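Local coordinates for cell shape-determining protein MreC (Streptococcus pneumoniae, PDB 2QF4) that takes part in forming and maintaining cell shape, probably as part of the elongasome that synthesizes peripheral peptidoglycan, at residues A10-M15 with V158-L163; K22-L27 with S58-L63. All blocks are in the same frame, centred on the assembly; numbering follows the deposited sequence. Where two conformers were deposited one is given.

Overall arrangement
Both contacts belong to the same six-stranded antiparallel barrel, one of two in the major periplasmic domain of MreC. Contact 1 joins the first strand, 6-16, to the last, 160-166, while contact 2 joins 24-27 to 59-63 and is nested inside the loop that contact 1 closes. Their centres lie about 9 Å apart, and strands 6-16 and 24-27 are neighbours in the sheet. Contact 1 is the smaller and more open, with three backbone hydrogen bonds and several exposed residues; contact 2 has five and no exposed residue among those that touch. Water joins the Asp-12 carboxylate to a backbone oxygen in contact 1, but two side chains, Glu-24 and Asn-62, in contact 2. Leu-163 and Leu-27 pack together between them.

Contact 1 (A10-M15 with V158-L163); sequences AADVIM and VDVIEL
Val-13 and Ile-161 meet beside the backbone ladder that ties the first barrel strand to the last. From Val-13, CB lies 3.8 Å from Asp-159 O, the carbonyl that also accepts Val-13 N-H. With chi1 at 179°, the CG2 branch sits beside the backbone N and anti to the carbonyl carbon, which carries it over Asp-159 O (3.7 Å) to the isoleucine. There Val-13 CG2 lies 3.7 Å from Ile-161 CG1, the two side chains crossing at a slant.

Ala-11 and Ile-161 form an antiparallel hydrogen-bonded pair: each N donates to the other's O, both at 3.0 Å. The third bond, Val-13 N to Asp-159 O at 2.9 Å, is nearly straight at hydrogen, but its donor stands well above the carbonyl plane. A water also donates to Asp-159 O, and with its other hydrogen to Asp-12 OD1 at 2.6 Å, tying that carboxylate to the opposite backbone. On the same face as Asp-12, Val-160 splits its methyls, CG1 lying 4.1 Å from Ala-10 CB and CG2 near Asp-12 OD1.

Ile-161 continues into the barrel interior against Leu-27, Ala-41, Ala-43 and Ile-48. Strand 24-27 flanks 6-16 on its other edge, where Ile-14 and Met-15 both face Thr-26 in a classic beta bulge, and strand 40-43 flanks 160-166, pairing Ile-42 with Glu-162.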
loop_
_atom_site.group_PDB
_atom_site.type_symbol
_atom_site.label_atom_id
_atom_site.label_comp_id
_atom_site.label_asym_id
_atom_site.label_seq_id
_atom_site.Cartn_x
_atom_site.Cartn_y
_atom_site.Cartn_z
ATOM N N ALA A 10 8.175 -1.931 14.774
ATOM C CA ALA A 10 7.188 -2.999 14.943
ATOM C C ALA A 10 6.424 -2.731 16.215
ATOM O O ALA A 10 7.015 -2.390 17.240
ATOM C CB ALA A 10 7.863 -4.371 14.938
ATOM N N ALA A 11 5.107 -2.902 16.183
ATOM C CA ALA A 11 4.259 -2.575 17.320
ATOM C C ALA A 11 3.077 -3.527 17.341
ATOM O O ALA A 11 2.700 -4.129 16.345
ATOM C CB ALA A 11 3.775 -1.124 17.233
ATOM N N ASP A 12 2.485 -3.678 18.519
ATOM C CA ASP A 12 1.309 -4.551 18.694
ATOM C C ASP A 12 0.038 -3.900 18.174
ATOM O O ASP A 12 -0.179 -2.697 18.370
ATOM C CB ASP A 12 1.065 -4.817 20.185
ATOM C CG ASP A 12 2.288 -5.274 20.910
ATOM O OD1 ASP A 12 2.723 -6.409 20.654
ATOM O OD2 ASP A 12 2.801 -4.503 21.728
ATOM N N VAL A 13 -0.826 -4.716 17.576
ATOM C CA VAL A 13 -2.209 -4.305 17.297
ATOM C C VAL A 13 -3.007 -4.297 18.599
ATOM O O VAL A 13 -3.080 -5.315 19.280
ATOM C CB VAL A 13 -2.858 -5.271 16.302
ATOM C CG1 VAL A 13 -4.291 -4.879 16.023
ATOM C CG2 VAL A 13 -2.032 -5.305 14.992
ATOM N N ILE A 14 -3.559 -3.155 18.947
ATOM C CA ILE A 14 -4.385 -3.019 20.126
ATOM C C ILE A 14 -5.843 -2.741 19.782
ATOM O O ILE A 14 -6.718 -2.932 20.633
ATOM C CB ILE A 14 -3.828 -2.010 21.153
ATOM C CG1 ILE A 14 -3.528 -0.663 20.509
ATOM C CG2 ILE A 14 -2.586 -2.597 21.867
ATOM C CD1 ILE A 14 -3.312 0.468 21.491
ATOM N N MET A 15 -6.153 -2.251 18.589
ATOM C CA MET A 15 -7.543 -2.130 18.144
ATOM C C MET A 15 -7.610 -2.482 16.669
ATOM O O MET A 15 -6.665 -2.240 15.915
ATOM C CB MET A 15 -8.117 -0.722 18.365
ATOM C CG MET A 15 -8.331 -0.346 19.807
ATOM S SD MET A 15 -6.914 0.280 20.712
ATOM C CE MET A 15 -6.871 1.908 19.988
ATOM N N VAL A 158 -3.047 -11.581 12.583
ATOM C CA VAL A 158 -1.777 -10.890 12.753
ATOM C C VAL A 158 -1.908 -9.944 13.930
ATOM O O VAL A 158 -2.862 -9.174 13.986
ATOM C CB VAL A 158 -1.434 -10.113 11.444
ATOM C CG1 VAL A 158 -0.248 -9.188 11.627
ATOM C CG2 VAL A 158 -1.174 -11.095 10.309
ATOM N N ASP A 159 -0.961 -9.966 14.859
ATOM C CA ASP A 159 -1.063 -9.018 15.966
ATOM C C ASP A 159 0.152 -8.128 16.173
ATOM O O ASP A 159 0.181 -7.413 17.130
ATOM C CB ASP A 159 -1.596 -9.699 17.237
ATOM C CG ASP A 159 -0.486 -10.533 17.924
ATOM O OD1 ASP A 159 0.595 -10.738 17.365
ATOM O OD2 ASP A 159 -0.718 -11.056 19.056
ATOM N N VAL A 160 1.104 -8.156 15.248
ATOM C CA VAL A 160 2.231 -7.217 15.235
ATOM C C VAL A 160 2.314 -6.723 13.798
ATOM O O VAL A 160 2.241 -7.511 12.856
ATOM C CB VAL A 160 3.555 -7.891 15.671
ATOM C CG1 VAL A 160 4.740 -6.947 15.457
ATOM C CG2 VAL A 160 3.451 -8.398 17.130
ATOM N N ILE A 161 2.455 -5.420 13.643
ATOM C CA ILE A 161 2.598 -4.769 12.348
ATOM C C ILE A 161 3.911 -4.018 12.344
ATOM O O ILE A 161 4.295 -3.441 13.337
ATOM C CB ILE A 161 1.429 -3.799 12.128
ATOM C CG1 ILE A 161 0.093 -4.551 12.104
ATOM C CG2 ILE A 161 1.611 -2.942 10.878
ATOM C CD1 ILE A 161 -0.114 -5.528 10.978
ATOM N N GLU A 162 4.590 -4.042 11.209
ATOM C CA GLU A 162 5.801 -3.271 11.031
ATOM C C GLU A 162 5.548 -2.027 10.192
ATOM O O GLU A 162 5.072 -2.102 9.076
ATOM C CB GLU A 162 6.867 -4.138 10.368
ATOM C CG GLU A 162 8.224 -3.442 10.293
ATOM C CD GLU A 162 9.287 -4.313 9.693
ATOM O OE1 GLU A 162 9.218 -5.545 9.823
ATOM O OE2 GLU A 162 10.231 -3.777 9.129
ATOM N N LEU A 163 5.851 -0.869 10.742
ATOM C CA LEU A 163 5.811 0.398 10.018
ATOM C C LEU A 163 7.174 0.614 9.379
ATOM O O LEU A 163 8.215 0.309 9.966
ATOM C CB LEU A 163 5.535 1.543 10.981
ATOM C CG LEU A 163 4.234 1.486 11.767
ATOM C CD1 LEU A 163 4.139 2.702 12.661
ATOM C CD2 LEU A 163 3.025 1.314 10.818
HETATM O O HOH W 1 1.078 -8.285 19.762
#

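Contact 2 (K22-L27 with S58-L63); sequences KQELTL and STIVNL
Leu-25 and Val-61 exchange two backbone hydrogen bonds: Val-61 N to Leu-25 O is 2.8 Å and almost straight (175° at hydrogen), and Leu-25 N to Val-61 O is 3.0 Å. Leu-27 and Thr-59 repeat the exchange, with Leu-27 N to Thr-59 O at 2.8 Å. At the other end Leu-63 N donates to Gln-23 O, its donor tilted from the carbonyl plane. Beyond these bonds a water donates to Glu-24 OE1 and accepts from Asn-62 ND2, so the two polar side chains of a non-hydrogen-bonded pair are linked across the strands.

The pairing joins the second and fifth strands of an antiparallel barrel of the kind found in alpha-lytic protease, a fold used here in a structural protein. Strand 6-16 lies along the other edge of 24-27, and strand 46-54 along the other edge of 59-63.

On the face with Glu-24, Thr-26 and Ile-60, the glutamate's chi1 of 65° sets CG between backbone N and carbonyl carbon, and from there the extended chain runs over Ile-60 CG2, with Glu-24 OE1 3.6 Å from that methyl. Ile-60 CG1 passes Thr-26 OG1 at 4.1 Å. The opposite face is mainly aliphatic, the exception being Thr-59, whose OG1 is hydrogen-bonded to Ala-29 O. Leu-63 CD2 comes within 3.9 Å of Leu-25 CG, the side chains crossing at about a right angle, and Leu-27 CD1 touches Val-61 CG2 at 4.0 Å. On this face Leu-25 and Leu-27 also touch Ile-161, and Val-61 and Leu-63 touch Ile-48.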
loop_
_atom_site.group_PDB
_atom_site.type_symbol
_atom_site.label_atom_id
_atom_site.label_comp_id
_atom_site.label_asym_id
_atom_site.label_seq_id
_atom_site.Cartn_x
_atom_site.Cartn_y
_atom_site.Cartn_z
ATOM N N LYS A 22 -14.865 1.257 7.384
ATOM C CA LYS A 22 -13.609 1.911 7.831
ATOM C C LYS A 22 -12.703 0.854 8.395
ATOM O O LYS A 22 -12.778 0.536 9.585
ATOM C CB LYS A 22 -13.862 3.035 8.845
ATOM C CG LYS A 22 -12.593 3.814 9.194
ATOM C CD LYS A 22 -12.795 5.009 10.124
ATOM C CE LYS A 22 -13.236 4.611 11.490
ATOM N NZ LYS A 22 -13.495 5.847 12.309
ATOM N N GLN A 23 -11.852 0.293 7.546
ATOM C CA GLN A 23 -10.958 -0.783 7.953
ATOM C C GLN A 23 -9.615 -0.228 8.358
ATOM O O GLN A 23 -8.937 0.410 7.579
ATOM C CB GLN A 23 -10.860 -1.798 6.836
ATOM C CG GLN A 23 -12.250 -2.391 6.537
ATOM C CD GLN A 23 -12.326 -3.251 5.325
ATOM O OE1 GLN A 23 -13.307 -3.143 4.579
ATOM N NE2 GLN A 23 -11.390 -4.080 5.116
ATOM N N GLU A 24 -9.282 -0.462 9.607
ATOM C CA GLU A 24 -8.120 0.155 10.211
ATOM C C GLU A 24 -7.683 -0.608 11.422
ATOM O O GLU A 24 -8.443 -1.359 12.013
ATOM C CB GLU A 24 -8.426 1.594 10.574
ATOM C CG GLU A 24 -9.471 1.730 11.630
ATOM C CD GLU A 24 -9.572 3.129 12.154
ATOM O OE1 GLU A 24 -9.447 4.132 11.384
ATOM O OE2 GLU A 24 -9.870 3.232 13.360
ATOM N N LEU A 25 -6.438 -0.375 11.802
ATOM C CA LEU A 25 -5.834 -0.944 13.006
ATOM C C LEU A 25 -5.183 0.186 13.778
ATOM O O LEU A 25 -4.717 1.174 13.221
ATOM C CB LEU A 25 -4.678 -1.944 12.637
ATOM C CG LEU A 25 -4.956 -3.088 11.693
ATOM C CD1 LEU A 25 -3.694 -3.802 11.409
ATOM C CD2 LEU A 25 -6.023 -4.030 12.323
ATOM N N THR A 26 -5.137 0.036 15.097
ATOM C CA THR A 26 -4.350 0.899 15.976
ATOM C C THR A 26 -3.223 0.096 16.562
ATOM O O THR A 26 -3.435 -1.011 17.092
ATOM C CB THR A 26 -5.210 1.486 17.115
ATOM O OG1 THR A 26 -6.329 2.134 16.545
ATOM C CG2 THR A 26 -4.402 2.468 17.948
ATOM N N LEU A 27 -2.022 0.670 16.493
ATOM C CA LEU A 27 -0.814 0.109 17.049
ATOM C C LEU A 27 -0.409 0.867 18.313
ATOM O O LEU A 27 -0.655 2.065 18.446
ATOM C CB LEU A 27 0.332 0.173 16.022
ATOM C CG LEU A 27 0.024 -0.355 14.648
ATOM C CD1 LEU A 27 1.277 -0.196 13.741
ATOM C CD2 LEU A 27 -0.428 -1.779 14.717
ATOM N N SER A 58 0.586 6.037 19.968
ATOM C CA SER A 58 -0.167 5.106 19.132
ATOM C C SER A 58 -0.158 5.622 17.724
ATOM O O SER A 58 0.112 6.809 17.479
ATOM C CB SER A 58 -1.616 4.971 19.631
ATOM O OG SER A 58 -2.340 6.190 19.578
ATOM N N THR A 59 -0.501 4.723 16.805
ATOM C CA THR A 59 -0.537 5.004 15.377
ATOM C C THR A 59 -1.744 4.276 14.786
ATOM O O THR A 59 -1.990 3.126 15.086
ATOM C CB THR A 59 0.734 4.473 14.667
ATOM O OG1 THR A 59 1.874 5.135 15.203
ATOM C CG2 THR A 59 0.722 4.729 13.164
ATOM N N ILE A 60 -2.505 4.959 13.944
ATOM C CA ILE A 60 -3.601 4.340 13.214
ATOM C C ILE A 60 -3.131 4.035 11.779
ATOM O O ILE A 60 -2.500 4.876 11.109
ATOM C CB ILE A 60 -4.863 5.225 13.161
ATOM C CG1 ILE A 60 -5.294 5.622 14.590
ATOM C CG2 ILE A 60 -5.983 4.473 12.408
ATOM C CD1 ILE A 60 -6.573 6.463 14.635
ATOM N N VAL A 61 -3.436 2.822 11.349
ATOM C CA VAL A 61 -3.098 2.309 10.031
ATOM C C VAL A 61 -4.387 2.092 9.242
ATOM O O VAL A 61 -5.290 1.398 9.706
ATOM C CB VAL A 61 -2.333 0.984 10.131
ATOM C CG1 VAL A 61 -2.152 0.314 8.745
ATOM C CG2 VAL A 61 -0.992 1.204 10.816
ATOM N N ASN A 62 -4.480 2.713 8.064
ATOM C CA ASN A 62 -5.586 2.537 7.142
ATOM C C ASN A 62 -5.313 1.350 6.260
ATOM O O ASN A 62 -4.286 1.307 5.569
ATOM C CB ASN A 62 -5.740 3.770 6.293
ATOM C CG ASN A 62 -7.026 3.761 5.542
ATOM O OD1 ASN A 62 -7.029 3.791 4.327
ATOM N ND2 ASN A 62 -8.124 3.652 6.254
ATOM N N LEU A 63 -6.199 0.367 6.302
ATOM C CA LEU A 63 -5.932 -0.858 5.578
ATOM C C LEU A 63 -6.185 -0.702 4.068
ATOM O O LEU A 63 -6.996 0.096 3.620
ATOM C CB LEU A 63 -6.744 -2.034 6.161
ATOM C CG LEU A 63 -6.385 -2.392 7.622
ATOM C CD1 LEU A 63 -7.302 -3.521 8.119
ATOM C CD2 LEU A 63 -4.941 -2.856 7.753
HETATM O O HOH W 2 -7.615 4.901 9.198
#